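PDB 4QRN: 5-Carboxyvanillate Decarboxylase from Novosphingobium aromaticivorans, which probably catalyses the manganese-dependent, non-oxidative decarboxylation of 5-carboxyvanillate to vanillate. Local coordinates for residues 102-107 and 344-349; 330-335 and 368-373; 130-135 and 150-155. All blocks are in the same frame, centred on the assembly; numbering follows the deposited sequence.

Interaction 1: residues 102-107 and 344-349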
# COMPACT_ATOMS: atom_id res chain seq x y z
N THR A 102 27.79 13.80 -3.49
CA THR A 102 27.26 12.50 -3.10
C THR A 102 27.66 11.38 -4.07
O THR A 102 27.10 10.29 -4.06
CB THR A 102 25.73 12.55 -2.92
OG1 THR A 102 25.11 13.15 -4.07
CG2 THR A 102 25.38 13.30 -1.65
N GLY A 103 28.65 11.66 -4.91
CA GLY A 103 29.16 10.64 -5.80
C GLY A 103 28.20 10.19 -6.90
O GLY A 103 28.35 9.08 -7.41
N ILE A 104 27.22 11.04 -7.23
CA ILE A 104 26.25 10.69 -8.25
C ILE A 104 26.79 11.08 -9.63
O ILE A 104 27.00 12.26 -9.92
CB ILE A 104 24.87 11.33 -7.98
CG1 ILE A 104 24.34 10.90 -6.60
CG2 ILE A 104 23.91 10.99 -9.11
CD1 ILE A 104 24.30 9.40 -6.35
N ASP A 105 27.05 10.08 -10.45
CA ASP A 105 27.63 10.30 -11.78
C ASP A 105 26.62 10.83 -12.78
O ASP A 105 26.96 11.72 -13.57
CB ASP A 105 28.26 9.00 -12.27
CG ASP A 105 29.43 8.60 -11.41
OD1 ASP A 105 30.47 9.30 -11.51
OD2 ASP A 105 29.31 7.63 -10.62
N LYS A 106 25.41 10.29 -12.79
CA LYS A 106 24.39 10.72 -13.73
C LYS A 106 23.06 10.75 -13.03
O LYS A 106 22.81 9.94 -12.12
CB LYS A 106 24.30 9.77 -14.93
CG LYS A 106 25.62 9.61 -15.69
CD LYS A 106 25.43 8.84 -16.98
CE LYS A 106 26.77 8.70 -17.71
NZ LYS A 106 26.61 8.07 -19.04
N ALA A 107 22.22 11.69 -13.46
CA ALA A 107 20.87 11.84 -12.94
C ALA A 107 19.89 11.81 -14.11
O ALA A 107 20.10 12.52 -15.10
CB ALA A 107 20.75 13.15 -12.19
N ASP A 344 24.27 9.93 3.63
CA ASP A 344 24.36 8.67 4.35
C ASP A 344 23.59 7.55 3.66
O ASP A 344 23.94 6.38 3.85
CB ASP A 344 23.87 8.83 5.80
CG ASP A 344 24.90 9.45 6.71
OD1 ASP A 344 26.10 9.45 6.39
OD2 ASP A 344 24.48 9.90 7.78
N GLU A 345 22.55 7.86 2.90
CA GLU A 345 21.84 6.80 2.15
C GLU A 345 22.75 6.23 1.07
O GLU A 345 22.76 5.02 0.87
CB GLU A 345 20.53 7.34 1.57
CG GLU A 345 19.49 7.54 2.64
CD GLU A 345 18.13 7.98 2.13
OE1 GLU A 345 17.99 8.35 0.94
OE2 GLU A 345 17.19 7.95 2.97
N VAL A 346 23.47 7.09 0.36
CA VAL A 346 24.38 6.60 -0.66
C VAL A 346 25.42 5.69 -0.00
O VAL A 346 25.74 4.62 -0.52
CB VAL A 346 25.07 7.74 -1.43
CG1 VAL A 346 25.89 7.16 -2.57
CG2 VAL A 346 24.02 8.72 -1.99
N ARG A 347 25.96 6.09 1.16
CA ARG A 347 26.94 5.27 1.85
C ARG A 347 26.37 3.91 2.21
O ARG A 347 27.05 2.88 2.09
CB ARG A 347 27.46 5.99 3.09
CG ARG A 347 28.17 7.27 2.76
CD ARG A 347 28.83 7.93 3.99
NE ARG A 347 29.46 9.20 3.57
CZ ARG A 347 28.94 10.41 3.75
NH1 ARG A 347 27.82 10.60 4.44
NH2 ARG A 347 29.57 11.46 3.25
N ALA A 348 25.14 3.89 2.71
CA ALA A 348 24.53 2.62 3.08
C ALA A 348 24.37 1.73 1.85
O ALA A 348 24.62 0.52 1.90
CB ALA A 348 23.19 2.84 3.75
N MET A 349 23.94 2.31 0.74
CA MET A 349 23.75 1.54 -0.49
C MET A 349 25.09 0.99 -0.99
O MET A 349 25.16 -0.17 -1.42
CB MET A 349 23.04 2.38 -1.56
CG MET A 349 21.63 2.84 -1.16
SD MET A 349 20.48 1.48 -0.87
CE MET A 349 20.70 1.12 0.87

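Interaction 2: residues 330-335 and 368-373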
# COMPACT_ATOMS: atom_id res chain seq x y z
N ARG A 330 16.07 -6.01 -12.73
CA ARG A 330 14.89 -5.18 -12.92
C ARG A 330 14.70 -4.17 -11.79
O ARG A 330 13.64 -3.55 -11.70
CB ARG A 330 13.64 -6.05 -13.09
CG ARG A 330 13.76 -7.00 -14.28
CD ARG A 330 12.44 -7.68 -14.61
NE ARG A 330 11.47 -6.77 -15.23
CZ ARG A 330 11.46 -6.45 -16.52
NH1 ARG A 330 12.37 -6.95 -17.35
NH2 ARG A 330 10.54 -5.63 -16.98
N VAL A 331 15.74 -3.98 -10.97
CA VAL A 331 15.70 -3.08 -9.82
C VAL A 331 16.90 -2.13 -9.92
O VAL A 331 18.04 -2.59 -10.03
CB VAL A 331 15.74 -3.87 -8.49
CG1 VAL A 331 15.73 -2.94 -7.29
CG2 VAL A 331 14.60 -4.88 -8.44
N MET A 332 16.62 -0.83 -9.86
CA MET A 332 17.61 0.23 -10.09
C MET A 332 17.68 1.18 -8.92
O MET A 332 16.67 1.46 -8.25
CB MET A 332 17.18 1.03 -11.35
CG MET A 332 17.31 0.23 -12.62
SD MET A 332 16.60 1.06 -14.05
CE MET A 332 14.85 0.76 -13.78
N TYR A 333 18.85 1.75 -8.73
CA TYR A 333 19.06 2.81 -7.78
C TYR A 333 18.42 4.12 -8.23
O TYR A 333 18.49 4.50 -9.40
CB TYR A 333 20.57 3.04 -7.60
CG TYR A 333 20.89 4.24 -6.73
CD1 TYR A 333 20.64 4.21 -5.35
CD2 TYR A 333 21.38 5.41 -7.27
CE1 TYR A 333 20.88 5.33 -4.56
CE2 TYR A 333 21.61 6.53 -6.49
CZ TYR A 333 21.35 6.49 -5.14
OH TYR A 333 21.59 7.63 -4.41
N ALA A 334 17.82 4.83 -7.27
CA ALA A 334 17.36 6.21 -7.47
C ALA A 334 17.51 6.93 -6.14
O ALA A 334 17.34 6.33 -5.07
CB ALA A 334 15.91 6.27 -7.92
N MET A 335 17.79 8.23 -6.23
CA MET A 335 17.94 9.06 -5.04
C MET A 335 16.64 9.82 -4.64
O MET A 335 16.39 10.01 -3.46
CB MET A 335 19.09 10.04 -5.25
CG MET A 335 19.27 11.02 -4.12
SD MET A 335 20.66 12.13 -4.32
CE MET A 335 22.00 11.15 -3.64
N GLU A 368 21.48 1.58 -17.53
CA GLU A 368 22.03 1.73 -18.88
C GLU A 368 21.22 0.90 -19.87
O GLU A 368 21.00 1.35 -21.00
CB GLU A 368 23.50 1.33 -18.90
CG GLU A 368 24.38 2.35 -18.22
CD GLU A 368 25.83 1.98 -18.10
OE1 GLU A 368 26.19 0.78 -18.07
OE2 GLU A 368 26.64 2.92 -17.97
N LYS A 369 20.79 -0.29 -19.47
CA LYS A 369 19.97 -1.12 -20.35
C LYS A 369 18.58 -0.52 -20.55
O LYS A 369 18.15 -0.30 -21.69
CB LYS A 369 19.85 -2.54 -19.80
CG LYS A 369 18.90 -3.40 -20.62
CD LYS A 369 18.87 -4.84 -20.20
CE LYS A 369 17.86 -5.60 -21.03
NZ LYS A 369 17.85 -7.06 -20.72
N TRP A 370 17.85 -0.30 -19.46
CA TRP A 370 16.43 0.01 -19.60
C TRP A 370 16.15 1.42 -20.12
O TRP A 370 15.12 1.66 -20.73
CB TRP A 370 15.69 -0.22 -18.28
CG TRP A 370 15.81 -1.63 -17.83
CD1 TRP A 370 16.42 -2.06 -16.67
CD2 TRP A 370 15.38 -2.82 -18.51
NE1 TRP A 370 16.38 -3.43 -16.59
CE2 TRP A 370 15.75 -3.91 -17.70
CE3 TRP A 370 14.67 -3.07 -19.70
CZ2 TRP A 370 15.47 -5.23 -18.04
CZ3 TRP A 370 14.39 -4.39 -20.03
CH2 TRP A 370 14.79 -5.45 -19.20
N PHE A 371 17.08 2.36 -19.86
CA PHE A 371 16.96 3.71 -20.42
C PHE A 371 17.73 3.86 -21.74
O PHE A 371 17.69 4.92 -22.35
CB PHE A 371 17.44 4.76 -19.43
CG PHE A 371 16.55 4.94 -18.22
CD1 PHE A 371 15.49 5.84 -18.25
CD2 PHE A 371 16.82 4.25 -17.05
CE1 PHE A 371 14.72 6.05 -17.12
CE2 PHE A 371 16.04 4.44 -15.91
CZ PHE A 371 15.00 5.36 -15.95
N LYS A 372 18.43 2.82 -22.19
CA LYS A 372 19.22 2.86 -23.44
C LYS A 372 20.20 4.00 -23.39
O LYS A 372 20.27 4.82 -24.33
CB LYS A 372 18.36 2.96 -24.69
CG LYS A 372 17.50 1.76 -24.88
CD LYS A 372 16.95 1.73 -26.30
CE LYS A 372 15.98 0.59 -26.51
NZ LYS A 372 14.66 0.88 -25.89
N LEU A 373 21.01 4.04 -22.34
CA LEU A 373 21.97 5.13 -22.16
C LEU A 373 23.19 4.95 -23.03
O LEU A 373 23.49 3.84 -23.48
CB LEU A 373 22.41 5.23 -20.70
CG LEU A 373 21.26 5.44 -19.71
CD1 LEU A 373 21.81 5.59 -18.30
CD2 LEU A 373 20.41 6.66 -20.12
OXT LEU A 373 23.88 5.93 -23.30

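Interaction 3: residues 130-135 and 150-155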
# COMPACT_ATOMS: atom_id res chain seq x y z
N THR A 130 5.93 22.17 -23.25
CA THR A 130 6.91 22.37 -24.32
C THR A 130 8.12 23.13 -23.78
O THR A 130 9.26 22.75 -24.03
CB THR A 130 6.29 23.16 -25.48
OG1 THR A 130 5.26 22.37 -26.08
CG2 THR A 130 7.36 23.52 -26.52
N ARG A 131 7.85 24.21 -23.03
CA ARG A 131 8.92 25.02 -22.47
C ARG A 131 9.75 24.23 -21.45
O ARG A 131 10.98 24.33 -21.45
CB ARG A 131 8.35 26.31 -21.86
CG ARG A 131 7.86 27.28 -22.93
CD ARG A 131 6.88 28.27 -22.36
NE ARG A 131 7.49 29.24 -21.46
CZ ARG A 131 8.11 30.36 -21.84
NH1 ARG A 131 8.23 30.67 -23.13
NH2 ARG A 131 8.61 31.17 -20.92
N ALA A 132 9.10 23.44 -20.61
CA ALA A 132 9.84 22.65 -19.62
C ALA A 132 10.70 21.61 -20.33
O ALA A 132 11.83 21.35 -19.90
CB ALA A 132 8.88 21.96 -18.65
N ASN A 133 10.17 20.99 -21.38
CA ASN A 133 10.94 20.01 -22.13
C ASN A 133 12.14 20.67 -22.81
O ASN A 133 13.25 20.13 -22.80
CB ASN A 133 10.04 19.30 -23.13
CG ASN A 133 9.13 18.28 -22.46
OD1 ASN A 133 9.44 17.78 -21.38
ND2 ASN A 133 8.03 17.96 -23.10
N ASP A 134 11.94 21.84 -23.42
CA ASP A 134 13.06 22.52 -24.04
C ASP A 134 14.11 22.95 -23.00
O ASP A 134 15.31 22.87 -23.27
CB ASP A 134 12.55 23.73 -24.83
CG ASP A 134 11.78 23.36 -26.08
OD1 ASP A 134 11.88 22.19 -26.52
OD2 ASP A 134 11.10 24.24 -26.63
N THR A 135 13.66 23.42 -21.84
CA THR A 135 14.58 23.81 -20.77
C THR A 135 15.42 22.61 -20.32
O THR A 135 16.64 22.71 -20.16
CB THR A 135 13.78 24.41 -19.62
OG1 THR A 135 13.20 25.64 -20.06
CG2 THR A 135 14.65 24.64 -18.38
N MET A 150 13.92 12.83 -19.12
CA MET A 150 12.62 12.21 -19.39
C MET A 150 11.66 13.36 -19.70
O MET A 150 11.63 14.36 -18.99
CB MET A 150 12.12 11.43 -18.16
CG MET A 150 13.02 10.25 -17.80
SD MET A 150 12.89 8.84 -18.92
CE MET A 150 11.53 7.94 -18.16
N GLY A 151 10.86 13.21 -20.75
CA GLY A 151 9.92 14.26 -21.09
C GLY A 151 8.71 14.30 -20.19
O GLY A 151 8.33 13.29 -19.56
N THR A 152 8.08 15.47 -20.17
CA THR A 152 6.79 15.68 -19.52
C THR A 152 5.73 15.88 -20.58
O THR A 152 6.01 16.44 -21.65
CB THR A 152 6.87 16.89 -18.52
OG1 THR A 152 5.93 16.73 -17.47
CG2 THR A 152 6.64 18.24 -19.19
N VAL A 153 4.52 15.41 -20.31
CA VAL A 153 3.44 15.51 -21.29
C VAL A 153 2.17 16.06 -20.62
O VAL A 153 2.16 16.44 -19.46
CB VAL A 153 3.21 14.17 -22.05
CG1 VAL A 153 4.47 13.76 -22.81
CG2 VAL A 153 2.73 13.04 -21.12
N ALA A 154 1.10 16.12 -21.42
CA ALA A 154 -0.17 16.68 -20.99
C ALA A 154 -1.26 15.70 -21.39
O ALA A 154 -1.86 15.85 -22.44
CB ALA A 154 -0.39 18.07 -21.63
N PRO A 155 -1.51 14.67 -20.57
CA PRO A 155 -2.42 13.59 -20.98
C PRO A 155 -3.84 14.08 -21.20
O PRO A 155 -4.62 13.35 -21.81
CB PRO A 155 -2.32 12.59 -19.84
CG PRO A 155 -0.95 12.84 -19.25
CD PRO A 155 -0.84 14.34 -19.29

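Interaction 1: residues 102-107 and 344-349
Thr-102 and Val-346 bring the two backbones closest, with their CA atoms 7.0 Å apart. On one side the chain has just left helix 93-101. Gly-103, at positive phi, is the C' residue of a Schellman motif, and Ile-104 N bonds back to Met-99 O before the chain straightens into strand 106-111. On the other side, 344-349 is regular helix, and a single residue of it does the touching. Val-346 aims its CB at the turn and sets both methyls against the Thr-102 carbonyl oxygen: CG1 lies 3.7 Å and CG2 4.0 Å from Thr-102 O. CG1 is anti to the backbone N (chi1 -174°), and this rotation turns the fork of the valine onto the carbonyl. CG2 also faces the threonine side chain, 4.3 Å from Thr-102 CB. From the next step of the turn, the ethyl arm of Ile-104 bends back so that its CD1 comes 4.4 Å from Val-346 CG2. The threonine hydroxyl does not serve this contact; Thr-102 OG1 bonds to Asp-98 O in the last turn of the helix it follows. What meets here is therefore methyl against carbonyl and methyl against methyl, small in area but fully buried. Along the outer side of helix 343-350, Arg-347 NH1 makes a salt bridge with Asp-344 OD1 at 2.8 Å. The carboxylate lies at the guanidinium edge, but the nitrogen approaches from above the carboxylate plane. On another flank, Glu-345 OE2 bonds to Tyr-273 OH of the second subunit. The contact is packing within the (beta/alpha)8 barrel of the amidohydrolase superfamily, where the helix that follows the eighth strand is set against the turn leading into the second.

Interaction 2: residues 330-335 and 368-373
Arg-330 and Trp-370 cross at about a right angle, the guanidinium and indole planes turned 67° from each other. Arg-330 NH1 comes obliquely onto the benzo end of the indole, 3.4 Å from Trp-370 CH2 and 3.6 Å from Trp-370 CZ2. A bend at chi3 (73°) brings the guanidinium to the ring, and bonds from Arg-330 NH2 to Gln-258 OE1 and from Arg-330 NE to Val-306 O fix its rotation. The indole is held too, because Trp-370 NE1 bonds to Asp-329 O, the residue just before the arginine. One face of the indole is partly covered from within its own helix, with Lys-369 CD 4.0 Å above the ring plane and offset toward the rim. Met-332 meets the other end of the tryptophan. Its sulfur lies near the ring plane at the edge of the pyrrole part: Met-332 SD is 4.1 Å from Trp-370 CD1, and the line from SD to the centroid of the five-membered ring runs 76° off the ring normal. The same sulfur touches a second ring, Met-332 SD lying 3.9 Å from Phe-371 CE2 in an oblique approach, so two Met-aromatic contacts share one atom. Strand 331-332 is the eighth of the (beta/alpha)8 barrel and helix 356-370 the last helix of the chain, whose C-terminal end packs against the barrel strands. A Schellman motif ends that helix: Lys-372 takes up positive phi, and Leu-373 N bonds to Glu-368 O at 3.0 Å. Phe-371, just before the turn residue, packs on Thr-40 of the first strand and Met-260 of the sixth, and the Phe-371 side chain is about 8 Å from that of the metal ligand Glu-41.

Interaction 3: residues 130-135 and 150-155
In the beta-alpha-beta crossover made by strand 106-111, helix 122-142 and strand 147-149, Asn-133 of the helix reaches across to Thr-152, just past the end of the second of these strands. Its carboxamide is paired with the threonine backbone through two hydrogen bonds. Thr-152 N donates to Asn-133 OD1 at 2.9 Å, almost straight (175°) and on a lone pair in the carbonyl plane. In return Asn-133 ND2 donates to Thr-152 O, also at 2.9 Å and at 162°, with the acceptor close to the amide plane. The side chain thus offers the extended backbone both an acceptor and a donor, and the two bonds together fix the rotation of the amide. CG stands anti to the carbonyl carbon (chi1 -76°), which swings the amide out from the helix surface toward the loop. Within the (beta/alpha)8 barrel this pins the helix between the second and third strands to the chain leaving the third. Asn-133 ND2 also bonds to Glu-164 OE2 of the following helix, 158-170. An alanine at this position is likely to leave Thr-152 N and O without these mates in a buried place, and Glu-164 OE2 without the bond from the amide. Carbon atoms pack beside the pair. Gly-151 CA lies 3.6 Å from Asn-133 OD1, and Thr-152 CG2 is equally near that oxygen. The same methyl touches Ala-132, whose CB is 4.4 Å from Thr-152 CG2, while Gly-151 itself bonds by its backbone to Gly-176 and Gln-178 on the side of the fourth strand.

From the N terminus, 102-107 comes first and waits for its partner until 344-349, so interaction 1 closes the longest loop, spanning most of the barrel. Interaction 3 is nested inside it, a short loop shut between 130-135 and 150-155. Residues 330-335 then open interaction 2 before 344-349 arrives, and 368-373 closes it afterwards, so interactions 1 and 2 cross. These two touch directly: Tyr-333 and Met-335 pack on Val-346. Interactions 2 and 3 follow in series yet meet through Phe-371 and Met-150. Interaction 1 ties the entry to the second strand to helix 343-350, interaction 3 helix 122-142 to the exit of the third strand, and interaction 2 the eighth strand to the end of helix 356-370.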